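Local coordinates for protein DyP (Bjerkandera adusta, PDB 3VXJ) that is a heme b peroxidase of the dye-decolorizing family, which probably uses hydrogen peroxide to oxidise dyes and phenols such as 2,6-dimethoxyphenol, at residues Q175-T179 against Q189-P194; I197-R201 against A212-F217. All coordinates share one frame; numbering follows the deposited sequence.

Contact 1 (Q175-T179 against Q189-P194)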
loop_
_atom_site.group_PDB
_atom_site.type_symbol
_atom_site.label_atom_id
_atom_site.label_comp_id
_atom_site.label_asym_id
_atom_site.label_seq_id
_atom_site.Cartn_x
_atom_site.Cartn_y
_atom_site.Cartn_z
ATOM N N GLN A 175 -8.941 5.985 -1.560
ATOM C CA GLN A 175 -8.591 5.939 -0.147
ATOM C C GLN A 175 -9.854 6.180 0.665
ATOM O O GLN A 175 -10.749 6.908 0.229
ATOM C CB GLN A 175 -7.585 7.044 0.202
ATOM C CG GLN A 175 -6.329 7.128 -0.663
ATOM C CD GLN A 175 -5.226 6.132 -0.289
ATOM O OE1 GLN A 175 -5.395 5.252 0.561
ATOM N NE2 GLN A 175 -4.089 6.259 -0.954
ATOM N N PRO A 176 -9.936 5.594 1.866
ATOM C CA PRO A 176 -11.067 5.923 2.732
ATOM C C PRO A 176 -10.936 7.341 3.265
ATOM O O PRO A 176 -9.836 7.890 3.322
ATOM C CB PRO A 176 -10.946 4.900 3.871
ATOM C CG PRO A 176 -9.482 4.578 3.912
ATOM C CD PRO A 176 -8.996 4.646 2.499
ATOM N N SER A 177 -12.061 7.931 3.643
ATOM C CA SER A 177 -12.060 9.214 4.329
ATOM C C SER A 177 -12.554 8.969 5.745
ATOM O O SER A 177 -13.589 8.332 5.940
ATOM C CB SER A 177 -12.986 10.192 3.610
ATOM O OG SER A 177 -12.938 11.478 4.194
ATOM N N VAL A 178 -11.814 9.452 6.737
ATOM C CA VAL A 178 -12.271 9.306 8.120
ATOM C C VAL A 178 -13.064 10.527 8.578
ATOM O O VAL A 178 -12.771 11.661 8.175
ATOM C CB VAL A 178 -11.121 9.005 9.125
ATOM C CG1 VAL A 178 -10.413 7.698 8.759
ATOM C CG2 VAL A 178 -10.137 10.162 9.208
ATOM N N THR A 179 -14.069 10.287 9.412
ATOM C CA THR A 179 -14.788 11.370 10.070
ATOM C C THR A 179 -13.933 11.911 11.218
ATOM O O THR A 179 -12.983 11.251 11.656
ATOM C CB THR A 179 -16.166 10.913 10.613
ATOM O OG1 THR A 179 -15.986 9.914 11.621
ATOM C CG2 THR A 179 -17.025 10.344 9.501
ATOM N N GLN A 189 -16.193 7.742 -2.561
ATOM C CA GLN A 189 -15.227 7.546 -1.498
ATOM C C GLN A 189 -15.931 7.032 -0.238
ATOM O O GLN A 189 -16.993 7.546 0.139
ATOM C CB GLN A 189 -14.498 8.865 -1.235
ATOM C CG GLN A 189 -13.357 8.741 -0.282
ATOM C CD GLN A 189 -12.453 9.955 -0.235
ATOM O OE1 GLN A 189 -12.853 11.080 -0.545
ATOM N NE2 GLN A 189 -11.222 9.733 0.189
ATOM N N ALA A 190 -15.364 5.999 0.386
ATOM C CA ALA A 190 -15.924 5.467 1.627
ATOM C C ALA A 190 -15.628 6.427 2.768
ATOM O O ALA A 190 -14.507 6.916 2.906
ATOM C CB ALA A 190 -15.365 4.087 1.933
ATOM N N VAL A 191 -16.653 6.712 3.563
ATOM C CA VAL A 191 -16.503 7.512 4.766
ATOM C C VAL A 191 -16.626 6.544 5.937
ATOM O O VAL A 191 -17.633 5.845 6.067
ATOM C CB VAL A 191 -17.552 8.643 4.843
ATOM C CG1 VAL A 191 -17.454 9.373 6.162
ATOM C CG2 VAL A 191 -17.366 9.620 3.680
ATOM N N VAL A 192 -15.574 6.473 6.748
ATOM C CA VAL A 192 -15.499 5.514 7.847
ATOM C C VAL A 192 -15.207 6.227 9.165
ATOM O O VAL A 192 -14.630 7.321 9.160
ATOM C CB VAL A 192 -14.413 4.426 7.588
ATOM C CG1 VAL A 192 -14.703 3.663 6.296
ATOM C CG2 VAL A 192 -13.003 5.036 7.577
ATOM N N PRO A 193 -15.596 5.614 10.302
ATOM C CA PRO A 193 -15.184 6.187 11.581
ATOM C C PRO A 193 -13.657 6.163 11.704
ATOM O O PRO A 193 -13.002 5.277 11.135
ATOM C CB PRO A 193 -15.816 5.264 12.631
ATOM C CG PRO A 193 -16.443 4.162 11.930
ATOM C CD PRO A 193 -16.366 4.367 10.452
ATOM N N PRO A 194 -13.077 7.129 12.433
ATOM C CA PRO A 194 -11.620 7.263 12.421
ATOM C C PRO A 194 -10.864 6.046 12.946
ATOM O O PRO A 194 -9.739 5.805 12.519
ATOM C CB PRO A 194 -11.362 8.495 13.299
ATOM C CG PRO A 194 -12.608 8.694 14.094
ATOM C CD PRO A 194 -13.725 8.168 13.253
HETATM O O HOH W 1 -12.829 5.164 -0.520
#

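Contact 2 (I197-R201 against A212-F217)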
loop_
_atom_site.group_PDB
_atom_site.type_symbol
_atom_site.label_atom_id
_atom_site.label_comp_id
_atom_site.label_asym_id
_atom_site.label_seq_id
_atom_site.Cartn_x
_atom_site.Cartn_y
_atom_site.Cartn_z
ATOM N N ILE A 197 -8.752 3.423 11.032
ATOM C CA ILE A 197 -7.358 3.748 10.723
ATOM C C ILE A 197 -6.548 4.039 11.986
ATOM O O ILE A 197 -5.400 3.612 12.097
ATOM C CB ILE A 197 -7.278 4.954 9.749
ATOM C CG1 ILE A 197 -8.159 4.729 8.501
ATOM C CG2 ILE A 197 -5.835 5.252 9.357
ATOM C CD1 ILE A 197 -7.801 3.479 7.680
ATOM N N LEU A 198 -7.156 4.752 12.932
ATOM C CA LEU A 198 -6.461 5.258 14.120
ATOM C C LEU A 198 -6.819 4.425 15.341
ATOM O O LEU A 198 -7.997 4.344 15.726
ATOM C CB LEU A 198 -6.798 6.742 14.361
ATOM C CG LEU A 198 -6.357 7.719 13.263
ATOM C CD1 LEU A 198 -7.016 9.071 13.456
ATOM C CD2 LEU A 198 -4.843 7.862 13.200
ATOM N N THR A 199 -5.802 3.828 15.962
ATOM C CA THR A 199 -6.026 3.027 17.163
ATOM C C THR A 199 -6.643 3.867 18.279
ATOM O O THR A 199 -6.263 5.026 18.494
ATOM C CB THR A 199 -4.727 2.301 17.622
ATOM O OG1 THR A 199 -3.627 3.214 17.635
ATOM C CG2 THR A 199 -4.398 1.150 16.665
ATOM N N GLY A 200 -7.614 3.283 18.973
ATOM C CA GLY A 200 -8.253 3.947 20.108
ATOM C C GLY A 200 -9.417 4.863 19.774
ATOM O O GLY A 200 -10.097 5.347 20.684
ATOM N N ARG A 201 -9.655 5.099 18.481
ATOM C CA ARG A 201 -10.754 5.969 18.035
ATOM C C ARG A 201 -12.007 5.161 17.726
ATOM O O ARG A 201 -11.946 3.935 17.620
ATOM C CB ARG A 201 -10.314 6.814 16.829
ATOM C CG ARG A 201 -9.283 7.887 17.170
ATOM C CD ARG A 201 -9.936 9.039 17.926
ATOM N NE ARG A 201 -8.940 10.025 18.338
ATOM C CZ ARG A 201 -9.175 11.021 19.185
ATOM N NH1 ARG A 201 -10.380 11.184 19.723
ATOM N NH2 ARG A 201 -8.203 11.862 19.495
ATOM N N ALA A 212 -1.709 4.479 23.112
ATOM C CA ALA A 212 -1.794 4.110 21.699
ATOM C C ALA A 212 -2.830 4.918 20.911
ATOM O O ALA A 212 -2.943 4.757 19.688
ATOM C CB ALA A 212 -2.062 2.612 21.552
ATOM N N LEU A 213 -3.575 5.793 21.585
ATOM C CA LEU A 213 -4.546 6.648 20.904
ATOM C C LEU A 213 -3.884 7.413 19.756
ATOM O O LEU A 213 -2.812 8.010 19.929
ATOM C CB LEU A 213 -5.200 7.625 21.883
ATOM C CG LEU A 213 -6.273 8.563 21.315
ATOM C CD1 LEU A 213 -7.501 7.795 20.864
ATOM C CD2 LEU A 213 -6.651 9.607 22.354
ATOM N N ASP A 214 -4.538 7.387 18.596
ATOM C CA ASP A 214 -4.145 8.168 17.414
ATOM C C ASP A 214 -2.857 7.689 16.757
ATOM O O ASP A 214 -2.233 8.425 15.978
ATOM C CB ASP A 214 -4.110 9.675 17.716
ATOM C CG ASP A 214 -5.485 10.266 17.877
ATOM O OD1 ASP A 214 -6.430 9.758 17.237
ATOM O OD2 ASP A 214 -5.612 11.246 18.639
ATOM N N GLY A 215 -2.483 6.451 17.072
ATOM C CA GLY A 215 -1.465 5.741 16.313
ATOM C C GLY A 215 -2.115 4.926 15.207
ATOM O O GLY A 215 -3.330 4.975 15.005
ATOM N N SER A 216 -1.297 4.176 14.473
ATOM C CA SER A 216 -1.818 3.248 13.467
ATOM C C SER A 216 -0.790 2.159 13.204
ATOM O O SER A 216 0.410 2.353 13.435
ATOM C CB SER A 216 -2.138 3.994 12.158
ATOM O OG SER A 216 -2.797 3.143 11.220
ATOM N N PHE A 217 -1.259 1.006 12.725
ATOM C CA PHE A 217 -0.343 -0.051 12.296
ATOM C C PHE A 217 -0.055 0.046 10.814
ATOM O O PHE A 217 -0.981 0.161 9.997
ATOM C CB PHE A 217 -0.896 -1.446 12.596
ATOM C CG PHE A 217 -0.957 -1.771 14.060
ATOM C CD1 PHE A 217 0.175 -2.217 14.749
ATOM C CD2 PHE A 217 -2.140 -1.602 14.762
ATOM C CE1 PHE A 217 0.114 -2.504 16.112
ATOM C CE2 PHE A 217 -2.215 -1.897 16.120
ATOM C CZ PHE A 217 -1.085 -2.342 16.798
#

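Contact 1 (Q175-T179 against Q189-P194)
Ser177 binds the neighbouring strand with both its N and its O: the first donates to Ala190 O at 2.7 Å, the second accepts from Val192 N at 2.8 Å. Thr179 N then bonds to Val192 O over 3.0 Å, and Val178 and Val191 turn their CA-H groups toward carbonyl oxygens of the facing strand. Before this ladder begins, Gln189 takes over with its side chain. Extended beyond CG, with that atom anti to the backbone N (chi1 -173°), it brings NE2 within 2.9 Å of Gln175 O, approaching from above the carbonyl plane. A water completes the grip, donating to Gln175 O and accepting from Ala190 N, and so spans a gap too wide for a direct backbone hydrogen bond. The result is a two-stranded parallel sheet in the C-terminal DyP-type peroxidase region, and side chains alternate across it. On one face Val178 CG1 meets Val192 CG2 at 3.9 Å, beta-branched residues suiting an extended backbone, while Val178 CB also lies 3.8 Å from Pro194 CA. On the face of Ser177 and Val191, the small serine lets the Gln189 amide lie close by; just past the strand, the Thr179 side chain crosses that of Val191 at about a right angle, CG2 of the first 3.5 Å from CG1 of the second. Further out, Gln189 OE1 accepts from Phe186 N, which fixes the turn of the amide. OE1 of Gln175 accepts from the backbone N of Arg329, a heme-binding residue, and Ala190 touches a bound 2,6-dimethoxyphenol and His326.

Contact 2 (I197-R201 against A212-F217)
Arg201 and Asp214 form a side-on salt bridge in which two nitrogens each take one carboxylate oxygen. From Arg201 CB, chi1 (-70°) sets CG beside the backbone N, 3.4 Å from Asp214 OD1, and the bend at chi2 (-74°) directs CD along the carboxylate, near Leu213 CD1 as well. NE donates to Asp214 OD1 over 2.8 Å, almost straight (178°), and NH2 meets Asp214 OD2 at 2.8 Å. Both oxygens are met on their syn sides, the two flat groups nearly coplanar, and Leu213 CD1 sits over one guanidinium face. A leucine in place of Arg201 would probably leave the buried Asp214 carboxylate without its charged mate and free to turn. Thr199 ties the middle together: its N donates to Gly215 O, its O accepts from Asp214 N, and its OG1 reaches Ala212 O at 2.7 Å. Gly215 N reaches the same oxygen from the opposite face of the carbonyl plane, while Thr199 CG2 packs on Phe217 CE2. A CB at Gly200 would come within 3.0 Å of Leu213 CD1 and press on the carbonyl O of Thr199. Ser216 OG donates to Ile197 O at 2.8 Å. Pro7 lies against both members of the ion pair. Two type II beta turns, Leu198 to Arg201 and Ala212 to Gly215, are locked together at the entry to strand 216-225 of the antiparallel sheet in the ferredoxin-like fold of DyP-type peroxidases.

How the contacts relate
Contact 1 and contact 2 follow in series along the chain, their centres 14 Å apart, with only a short linker between Pro194 and Ile197. They pack directly: Val178 CG1 meets Ile197 CG1 at 3.7 Å, and Pro176 CG lies 4.3 Å from Ile197 CD1, so the isoleucine extends the apolar face of the small parallel sheet. Contact 1 is the one beside the functional sites. The side chain of Gln175 is about 6 Å from the heme and that of Ala190 about 4 Å from a bound 2,6-dimethoxyphenol, whereas the side chain of Ile197 in contact 2 is about 10 Å from the heme. The chain passes from these sites to the turns before strand 216-225.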